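Local coordinates for protein 2-c-methyl-d-erythritol 4-phosphate cytidylyltransferase (Streptococcus pneumoniae, PDB 2VSH) that transfers the cytidylyl group of CTP to D-ribitol 5-phosphate, giving the CDP-activated ribitol used for teichoic acid precursors, at residues A[140-144]-A[212-216]. Numbering follows the deposited sequence.
Sequences VVEAV and KGEYS
Tyr215 reaches across to the end of strand 136-142 and gives its hydroxyl proton to a backbone carbonyl, OH to Glu142 O at 2.6 Å. The carbonyl oxygen sits at the edge of the ring, in its plane, while the hydroxyl lies 20° out of the carbonyl plane. One face of the same ring takes Val141: CB stands 4.1 Å from the ring centroid in a CH-pi contact. Val141 CG1, anti to the carbonyl carbon (chi1 -71°), lies on the Gly213-Glu214 backbone, 3.4 Å from Glu214 N, while CG2, between the backbone N and the carbonyl carbon, meets CE2 of Tyr215 at 3.6 Å. Val144 CG2 adds an oblique contact, 3.7 Å from Tyr215 OH, and Glu142 CB lies beside that oxygen too. Strand 208-212 runs parallel to 136-142 at one margin of the mixed sheet of this GT-A-type nucleotidyltransferase fold, and the last bridge of the pairing joins Val140 with Lys212. One of its two backbone bonds is Gly213 N to Val140 O, 2.7 Å and fairly straight at the hydrogen (161°), though the donor sits above the carbonyl plane; Val140 is also bonded to Ala211. Beyond this point the two chains diverge, and the tyrosine side chain spans the widening gap. Within 212-216, Lys212 NZ makes a weak hydrogen bond, part of a salt bridge, with Glu214 OE1, whereas OE2 of that carboxylate pairs with Arg122, which also donates to Lys212 O. Gln169 on strand 165-175 binds Glu214 O and packs on Val141, whose backbone is bonded to Gln167. Val140 points away from the loop and packs on Tyr166 of strand 165-175 and on Val148 of the second subunit.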
loop_
_atom_site.group_PDB
_atom_site.type_symbol
_atom_site.label_atom_id
_atom_site.label_comp_id
_atom_site.label_asym_id
_atom_site.label_seq_id
_atom_site.Cartn_x
_atom_site.Cartn_y
_atom_site.Cartn_z
ATOM N N VAL A 140 4.392 -11.400 6.090
ATOM C CA VAL A 140 3.393 -10.352 6.000
ATOM C C VAL A 140 3.465 -9.374 7.173
ATOM O O VAL A 140 4.047 -9.684 8.217
ATOM C CB VAL A 140 1.955 -10.938 5.923
ATOM C CG1 VAL A 140 1.828 -11.959 4.782
ATOM C CG2 VAL A 140 1.558 -11.591 7.264
ATOM N N VAL A 141 2.857 -8.209 6.983
ATOM C CA VAL A 141 2.587 -7.249 8.053
ATOM C C VAL A 141 1.095 -6.902 8.013
ATOM O O VAL A 141 0.434 -7.109 6.991
ATOM C CB VAL A 141 3.431 -5.942 7.912
ATOM C CG1 VAL A 141 4.886 -6.207 8.227
ATOM C CG2 VAL A 141 3.279 -5.311 6.535
ATOM N N GLU A 142 0.561 -6.378 9.108
ATOM C CA GLU A 142 -0.813 -5.875 9.087
ATOM C C GLU A 142 -0.967 -4.789 8.034
ATOM O O GLU A 142 -0.142 -3.878 7.949
ATOM C CB GLU A 142 -1.228 -5.331 10.451
ATOM C CG GLU A 142 -1.353 -6.400 11.520
ATOM C CD GLU A 142 -1.813 -5.857 12.860
ATOM O OE1 GLU A 142 -2.226 -4.672 12.935
ATOM O OE2 GLU A 142 -1.765 -6.629 13.847
ATOM N N ALA A 143 -2.025 -4.898 7.231
ATOM C CA ALA A 143 -2.336 -3.898 6.215
ATOM C C ALA A 143 -2.759 -2.605 6.898
ATOM O O ALA A 143 -3.555 -2.631 7.838
ATOM C CB ALA A 143 -3.421 -4.405 5.284
ATOM N N VAL A 144 -2.199 -1.487 6.445
ATOM C CA VAL A 144 -2.498 -0.173 7.021
ATOM C C VAL A 144 -3.251 0.697 6.007
ATOM O O VAL A 144 -3.951 1.642 6.379
ATOM C CB VAL A 144 -1.212 0.530 7.542
ATOM C CG1 VAL A 144 -1.490 1.973 7.965
ATOM C CG2 VAL A 144 -0.626 -0.244 8.714
ATOM N N LYS A 212 6.087 -12.971 10.488
ATOM C CA LYS A 212 6.034 -11.557 10.808
ATOM C C LYS A 212 7.078 -10.835 9.980
ATOM O O LYS A 212 8.275 -11.106 10.089
ATOM C CB LYS A 212 6.250 -11.365 12.326
ATOM C CG LYS A 212 6.429 -9.929 12.814
ATOM C CD LYS A 212 6.610 -9.895 14.348
ATOM C CE LYS A 212 7.599 -8.807 14.818
ATOM N NZ LYS A 212 7.216 -7.438 14.371
ATOM N N GLY A 213 6.602 -9.943 9.118
ATOM C CA GLY A 213 7.464 -9.056 8.353
ATOM C C GLY A 213 7.842 -7.855 9.187
ATOM O O GLY A 213 7.833 -7.918 10.414
ATOM N N GLU A 214 8.192 -6.761 8.519
ATOM C CA GLU A 214 8.502 -5.508 9.193
ATOM C C GLU A 214 8.092 -4.378 8.270
ATOM O O GLU A 214 8.207 -4.502 7.046
ATOM C CB GLU A 214 10.005 -5.428 9.471
ATOM C CG GLU A 214 10.377 -4.785 10.775
ATOM C CD GLU A 214 10.065 -5.655 11.972
ATOM O OE1 GLU A 214 9.162 -5.278 12.738
ATOM O OE2 GLU A 214 10.711 -6.711 12.148
ATOM N N TYR A 215 7.607 -3.276 8.839
ATOM C CA TYR A 215 7.242 -2.130 8.013
ATOM C C TYR A 215 8.453 -1.566 7.271
ATOM O O TYR A 215 8.332 -1.051 6.160
ATOM C CB TYR A 215 6.484 -1.078 8.839
ATOM C CG TYR A 215 5.106 -1.595 9.167
ATOM C CD1 TYR A 215 4.759 -1.959 10.465
ATOM C CD2 TYR A 215 4.171 -1.799 8.153
ATOM C CE1 TYR A 215 3.486 -2.478 10.752
ATOM C CE2 TYR A 215 2.907 -2.315 8.428
ATOM C CZ TYR A 215 2.572 -2.649 9.716
ATOM O OH TYR A 215 1.314 -3.164 9.958
ATOM N N SER A 216 9.621 -1.728 7.879
ATOM C CA SER A 216 10.900 -1.338 7.291
ATOM C C SER A 216 11.362 -2.296 6.175
ATOM O O SER A 216 12.267 -1.956 5.427
ATOM C CB SER A 216 11.975 -1.276 8.388
ATOM O OG SER A 216 12.169 -2.580 8.925
#